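Local coordinates for agglutinin (Narcissus pseudonarcissus, PDB 3DZW), which binds mannose-containing sugars, here the disaccharide mannose-alpha-1,3-mannose, as a lectin of the daffodil, at residues L31-Y34 and P39-A42; L33-K38 and K90-V95. One frame throughout, in Å; residues are numbered along the deposited sequence.

Contact 1 (L31-Y34 and P39-A42); sequences LVLY and PIWA. With MAN (alpha-D-mannopyranose), chain D.
The beta hairpin of strands 31-35 and 38-42 carries part of one mannose pocket, and Leu33 and Trp41 form its antiparallel hydrogen-bonded pair. Leu33 N donates to Trp41 O over 2.9 Å. The other bond, also 2.9 Å, comes from Ile40 N to Leu33 O; the register slips by one residue between Leu33 and Tyr34, a beta bulge. Val32 with Ala42 and Tyr34 with Pro39 are non-hydrogen-bonded pairs.

With CG1 wedged between its backbone N and carbonyl carbon (chi1 60°), Ile40 sends CD1 to Leu33 CD2, a close 3.5 Å, the two side chains crossing at a slant. Leu33 CB also meets Trp41 CB, while the Trp41 six-membered ring passes Leu31 O at CZ3. Phe23 of strand 21-25 packs on Leu31, Leu33 and Trp41, and Thr106 of a second subunit on Leu33 and Ile40.

On the other face, Val32, Tyr34, Pro39 and Ala42 lie together. Val32 CG1 sits 3.5 Å above one face of the Tyr34 ring, offset toward its rim, and runs alongside Pro39, whose CB is 3.7 Å from Tyr34 CE1. This packing probably helps hold the phenol in place; O4 of the sugar donates to Tyr34 OH at 2.7 Å, and Pro39 CB touches the sugar's C6 at 3.9 Å. Tyr34 OH is also bonded to Gln26, and a mannose in this pocket is bound by Gln26, Asp28 and Asn30. Gln26, Asp28, Asn30, Val32 and Tyr34, running from the turn into strand 31-35, fit the QxDxNxVxY mannose motif of the monocot mannose-binding lectins, a beta-prism II fold.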
loop_
_atom_site.group_PDB
_atom_site.type_symbol
_atom_site.label_atom_id
_atom_site.label_comp_id
_atom_site.label_asym_id
_atom_site.label_seq_id
_atom_site.Cartn_x
_atom_site.Cartn_y
_atom_site.Cartn_z
ATOM N N LEU A 31 4.356 10.848 21.088
ATOM C CA LEU A 31 3.638 10.548 19.837
ATOM C C LEU A 31 4.143 11.541 18.849
ATOM O O LEU A 31 3.915 12.742 19.004
ATOM C CB LEU A 31 2.137 10.680 20.038
ATOM C CG LEU A 31 1.212 10.508 18.821
ATOM C CD1 LEU A 31 1.349 9.143 18.195
ATOM C CD2 LEU A 31 -0.245 10.771 19.238
ATOM N N VAL A 32 4.829 11.054 17.803
ATOM C CA VAL A 32 5.475 11.924 16.839
ATOM C C VAL A 32 5.187 11.641 15.350
ATOM O O VAL A 32 5.051 10.489 14.941
ATOM C CB VAL A 32 7.020 11.796 17.012
ATOM C CG1 VAL A 32 7.771 12.798 16.124
ATOM C CG2 VAL A 32 7.422 11.973 18.478
ATOM N N LEU A 33 5.098 12.728 14.562
ATOM C CA LEU A 33 4.916 12.664 13.117
ATOM C C LEU A 33 6.239 12.995 12.467
ATOM O O LEU A 33 6.805 14.078 12.714
ATOM C CB LEU A 33 3.856 13.660 12.640
ATOM C CG LEU A 33 3.624 13.748 11.110
ATOM C CD1 LEU A 33 3.142 12.417 10.541
ATOM C CD2 LEU A 33 2.640 14.854 10.771
ATOM N N TYR A 34 6.758 12.066 11.645
ATOM C CA TYR A 34 8.027 12.271 10.930
ATOM C C TYR A 34 7.864 12.361 9.425
ATOM O O TYR A 34 7.023 11.672 8.839
ATOM C CB TYR A 34 9.014 11.113 11.195
ATOM C CG TYR A 34 9.579 11.031 12.582
ATOM C CD1 TYR A 34 10.711 11.770 12.935
ATOM C CD2 TYR A 34 9.022 10.184 13.533
ATOM C CE1 TYR A 34 11.247 11.696 14.198
ATOM C CE2 TYR A 34 9.552 10.100 14.813
ATOM C CZ TYR A 34 10.670 10.858 15.140
ATOM O OH TYR A 34 11.213 10.782 16.409
ATOM N N PRO A 39 11.304 15.324 12.488
ATOM C CA PRO A 39 10.063 15.408 13.246
ATOM C C PRO A 39 9.390 16.740 12.964
ATOM O O PRO A 39 10.034 17.791 13.054
ATOM C CB PRO A 39 10.527 15.326 14.698
ATOM C CG PRO A 39 11.905 15.864 14.689
ATOM C CD PRO A 39 12.489 15.538 13.346
ATOM N N ILE A 40 8.113 16.697 12.607
ATOM C CA ILE A 40 7.349 17.922 12.279
ATOM C C ILE A 40 6.206 18.245 13.283
ATOM O O ILE A 40 5.689 19.361 13.286
ATOM C CB ILE A 40 6.793 17.866 10.818
ATOM C CG1 ILE A 40 5.862 16.674 10.617
ATOM C CG2 ILE A 40 7.955 17.820 9.808
ATOM C CD1 ILE A 40 5.274 16.592 9.225
ATOM N N TRP A 41 5.824 17.267 14.117
ATOM C CA TRP A 41 4.775 17.461 15.132
ATOM C C TRP A 41 4.921 16.405 16.209
ATOM O O TRP A 41 5.347 15.276 15.932
ATOM C CB TRP A 41 3.376 17.380 14.509
ATOM C CG TRP A 41 2.222 17.676 15.486
ATOM C CD1 TRP A 41 1.605 18.879 15.685
ATOM C CD2 TRP A 41 1.571 16.743 16.368
ATOM N NE1 TRP A 41 0.612 18.755 16.638
ATOM C CE2 TRP A 41 0.575 17.459 17.076
ATOM C CE3 TRP A 41 1.742 15.378 16.637
ATOM C CZ2 TRP A 41 -0.254 16.851 18.027
ATOM C CZ3 TRP A 41 0.916 14.775 17.585
ATOM C CH2 TRP A 41 -0.070 15.516 18.268
ATOM N N ALA A 42 4.564 16.761 17.446
ATOM C CA ALA A 42 4.631 15.817 18.562
ATOM C C ALA A 42 3.779 16.274 19.734
ATOM O O ALA A 42 3.436 17.456 19.844
ATOM C CB ALA A 42 6.081 15.612 19.006
HETATM C C1 MAN D . 12.073 13.885 21.764
HETATM C C2 MAN D . 12.154 12.357 21.370
HETATM C C3 MAN D . 12.581 12.219 19.916
HETATM C C4 MAN D . 11.657 13.062 18.997
HETATM C C5 MAN D . 11.559 14.549 19.429
HETATM C C6 MAN D . 10.509 15.287 18.622
HETATM O O1 MAN D . 13.310 14.522 22.337
HETATM O O2 MAN D . 10.911 11.732 21.589
HETATM O O3 MAN D . 12.554 10.848 19.567
HETATM O O4 MAN D . 12.124 13.017 17.675
HETATM O O5 MAN D . 11.220 14.700 20.808
HETATM O O6 MAN D . 10.374 16.601 19.133
#

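Contact 2 (L33-K38 and K90-V95); sequences LYDVDK and KDRNVV. With MAN (alpha-D-mannopyranose), chain G; MAN (alpha-D-mannopyranose), chain C; MAN (alpha-D-mannopyranose), chain D.
Leu33 and Val94 meet tip to tip, Leu33 CD2 lying 4.1 Å from Val94 CG2, and this is the tightly packed part of the contact. The same CD2 rests 3.7 Å from Arg92 O, a carbonyl that accepts a hydrogen bond from Thr106 of a second subunit. Leu88 of strand 84-88 touches both Leu33 and Val94, so the apolar patch joins two of the three sheets of the beta-prism II fold across its interior.

Toward the partly exposed side a single charged link takes over. Arg92 bends at chi3 (74°) and brings NH1 to Asp35 OD2 at 3.1 Å, a salt bridge with a somewhat bent hydrogen bond (151°). The oxygen lies in the guanidinium plane, at its edge, and offers its anti lone pair; the planes are turned 79° apart, consistent with a single NH1-OD2 bond rather than a two-pronged pair. Asp35 OD1 is held by Arg20, which divides the carboxylate between two arginines.

Beyond these pairs the segments diverge to separate sugars. In the type II' turn from Asp35 to Lys38, Asp37 OD2 accepts from O2 of one mannose and Lys38 NZ donates to its O3 at 2.9 Å. Just before Arg92, Asp91 OD1 accepts from Asn93 N, an Asx turn, while Asp91 OD2 accepts from O2 of another mannose at 2.7 Å and Asn93 ND2 donates to that same O2.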
loop_
_atom_site.group_PDB
_atom_site.type_symbol
_atom_site.label_atom_id
_atom_site.label_comp_id
_atom_site.label_asym_id
_atom_site.label_seq_id
_atom_site.Cartn_x
_atom_site.Cartn_y
_atom_site.Cartn_z
ATOM N N LEU A 33 5.098 12.728 14.562
ATOM C CA LEU A 33 4.916 12.664 13.117
ATOM C C LEU A 33 6.239 12.995 12.467
ATOM O O LEU A 33 6.805 14.078 12.714
ATOM C CB LEU A 33 3.856 13.660 12.640
ATOM C CG LEU A 33 3.624 13.748 11.110
ATOM C CD1 LEU A 33 3.142 12.417 10.541
ATOM C CD2 LEU A 33 2.640 14.854 10.771
ATOM N N TYR A 34 6.758 12.066 11.645
ATOM C CA TYR A 34 8.027 12.271 10.930
ATOM C C TYR A 34 7.864 12.361 9.425
ATOM O O TYR A 34 7.023 11.672 8.839
ATOM C CB TYR A 34 9.014 11.113 11.195
ATOM C CG TYR A 34 9.579 11.031 12.582
ATOM C CD1 TYR A 34 10.711 11.770 12.935
ATOM C CD2 TYR A 34 9.022 10.184 13.533
ATOM C CE1 TYR A 34 11.247 11.696 14.198
ATOM C CE2 TYR A 34 9.552 10.100 14.813
ATOM C CZ TYR A 34 10.670 10.858 15.140
ATOM O OH TYR A 34 11.213 10.782 16.409
ATOM N N ASP A 35 8.673 13.226 8.799
ATOM C CA ASP A 35 8.733 13.350 7.361
ATOM C C ASP A 35 10.120 12.807 7.089
ATOM O O ASP A 35 11.120 13.535 7.165
ATOM C CB ASP A 35 8.544 14.786 6.902
ATOM C CG ASP A 35 8.574 14.931 5.379
ATOM O OD1 ASP A 35 8.975 13.986 4.698
ATOM O OD2 ASP A 35 8.197 16.009 4.871
ATOM N N VAL A 36 10.179 11.495 6.805
ATOM C CA VAL A 36 11.442 10.772 6.624
ATOM C C VAL A 36 12.187 10.836 8.001
ATOM O O VAL A 36 11.702 10.270 8.976
ATOM C CB VAL A 36 12.310 11.274 5.421
ATOM C CG1 VAL A 36 13.559 10.407 5.276
ATOM C CG2 VAL A 36 11.542 11.227 4.163
ATOM N N ASP A 37 13.310 11.561 8.088
ATOM C CA ASP A 37 14.071 11.649 9.359
ATOM C C ASP A 37 13.801 12.920 10.181
ATOM O O ASP A 37 14.407 13.112 11.242
ATOM C CB ASP A 37 15.598 11.528 9.090
ATOM C CG ASP A 37 16.144 12.653 8.171
ATOM O OD1 ASP A 37 15.456 13.029 7.187
ATOM O OD2 ASP A 37 17.277 13.126 8.421
ATOM N N LYS A 38 12.875 13.765 9.718
ATOM C CA LYS A 38 12.601 15.040 10.398
ATOM C C LYS A 38 11.263 15.077 11.145
ATOM O O LYS A 38 10.210 14.888 10.535
ATOM C CB LYS A 38 12.652 16.161 9.364
ATOM C CG LYS A 38 13.980 16.167 8.592
ATOM C CD LYS A 38 14.033 17.206 7.526
ATOM C CE LYS A 38 15.327 17.065 6.708
ATOM N NZ LYS A 38 15.417 15.716 6.019
ATOM N N LYS A 90 -2.358 11.688 2.678
ATOM C CA LYS A 90 -1.361 11.819 1.615
ATOM C C LYS A 90 -0.783 13.263 1.523
ATOM O O LYS A 90 0.296 13.466 0.948
ATOM C CB LYS A 90 -1.954 11.385 0.259
ATOM C CG LYS A 90 -3.133 12.246 -0.238
ATOM C CD LYS A 90 -3.737 11.673 -1.517
ATOM C CE LYS A 90 -4.918 12.508 -1.992
ATOM N NZ LYS A 90 -5.576 11.924 -3.208
ATOM N N ASP A 91 -1.508 14.257 2.087
ATOM C CA ASP A 91 -1.035 15.663 2.081
ATOM C C ASP A 91 -0.219 16.002 3.354
ATOM O O ASP A 91 0.097 17.154 3.589
ATOM C CB ASP A 91 -2.201 16.673 1.889
ATOM C CG ASP A 91 -3.158 16.746 3.106
ATOM O OD1 ASP A 91 -3.038 15.940 4.049
ATOM O OD2 ASP A 91 -4.034 17.630 3.096
ATOM N N ARG A 92 0.070 14.962 4.174
ATOM C CA ARG A 92 0.897 15.064 5.422
ATOM C C ARG A 92 0.126 15.541 6.700
ATOM O O ARG A 92 0.718 15.673 7.771
ATOM C CB ARG A 92 2.169 15.948 5.189
ATOM C CG ARG A 92 3.324 15.612 6.162
ATOM C CD ARG A 92 4.590 16.451 5.931
ATOM N NE ARG A 92 4.435 17.822 6.405
ATOM C CZ ARG A 92 5.411 18.738 6.402
ATOM N NH1 ARG A 92 6.633 18.434 5.958
ATOM N NH2 ARG A 92 5.168 19.958 6.859
ATOM N N ASN A 93 -1.175 15.776 6.583
ATOM C CA ASN A 93 -1.950 16.194 7.716
ATOM C C ASN A 93 -2.457 14.933 8.426
ATOM O O ASN A 93 -2.631 13.888 7.785
ATOM C CB ASN A 93 -3.124 17.080 7.258
ATOM C CG ASN A 93 -3.595 18.108 8.353
ATOM O OD1 ASN A 93 -3.055 18.162 9.465
ATOM N ND2 ASN A 93 -4.584 18.937 7.994
ATOM N N VAL A 94 -2.642 15.021 9.752
ATOM C CA VAL A 94 -3.205 13.928 10.562
ATOM C C VAL A 94 -4.548 14.504 11.038
ATOM O O VAL A 94 -4.572 15.516 11.758
ATOM C CB VAL A 94 -2.320 13.526 11.714
ATOM C CG1 VAL A 94 -3.001 12.458 12.558
ATOM C CG2 VAL A 94 -0.960 13.017 11.198
ATOM N N VAL A 95 -5.658 13.866 10.622
ATOM C CA VAL A 95 -7.005 14.376 10.898
ATOM C C VAL A 95 -8.017 13.361 11.454
ATOM O O VAL A 95 -8.046 12.208 11.035
ATOM C CB VAL A 95 -7.621 14.944 9.566
ATOM C CG1 VAL A 95 -8.933 15.673 9.825
ATOM C CG2 VAL A 95 -6.645 15.868 8.867
HETATM C C1 MAN G . 20.474 14.279 6.373
HETATM C C2 MAN G . 19.053 14.513 5.885
HETATM C C3 MAN G . 19.050 15.347 4.601
HETATM C C4 MAN G . 19.836 16.620 4.812
HETATM C C5 MAN G . 21.237 16.284 5.317
HETATM C C6 MAN G . 22.074 17.541 5.570
HETATM O O2 MAN G . 18.317 15.174 6.890
HETATM O O3 MAN G . 17.725 15.669 4.208
HETATM O O4 MAN G . 19.901 17.307 3.586
HETATM O O5 MAN G . 21.142 15.529 6.527
HETATM O O6 MAN G . 21.666 18.137 6.782
HETATM C C1 MAN C . -6.698 20.701 5.262
HETATM C C2 MAN C . -6.637 19.340 4.582
HETATM C C3 MAN C . -7.951 18.582 4.788
HETATM C C4 MAN C . -8.281 18.500 6.265
HETATM C C5 MAN C . -8.241 19.895 6.903
HETATM C C6 MAN C . -8.464 19.828 8.409
HETATM O O2 MAN C . -5.539 18.595 5.098
HETATM O O3 MAN C . -7.867 17.276 4.242
HETATM O O4 MAN C . -9.566 17.905 6.435
HETATM O O5 MAN C . -6.980 20.532 6.638
HETATM O O6 MAN C . -8.513 21.144 8.946
HETATM C C1 MAN D . 12.073 13.885 21.764
HETATM C C2 MAN D . 12.154 12.357 21.370
HETATM C C3 MAN D . 12.581 12.219 19.916
HETATM C C4 MAN D . 11.657 13.062 18.997
HETATM C C5 MAN D . 11.559 14.549 19.429
HETATM C C6 MAN D . 10.509 15.287 18.622
HETATM O O1 MAN D . 13.310 14.522 22.337
HETATM O O2 MAN D . 10.911 11.732 21.589
HETATM O O3 MAN D . 12.554 10.848 19.567
HETATM O O4 MAN D . 12.124 13.017 17.675
HETATM O O5 MAN D . 11.220 14.700 20.808
HETATM O O6 MAN D . 10.374 16.601 19.133
#

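In the fold
Contacts 1 and 2 share Leu33 and Tyr34 of strand 31-35, and their centres are 7 Å apart. Leu33 belongs to the inward side of the hairpin in both, meeting strand 38-42 in contact 1 and reaching the 90-95 segment in contact 2. They touch at Ile40, whose CD1 is 3.2 Å from Arg92 NE, a short approach, and whose CG2 is 4.2 Å from Asp35 CB. Tyr34 points the other way, into the pocket it shares with Pro39, whereas Asp91 and Asn93 belong to a second pocket with Gln89 and Tyr97. The shared strand thus has Tyr34 in one mannose pocket, while its Leu33 side packs near a segment that holds part of another.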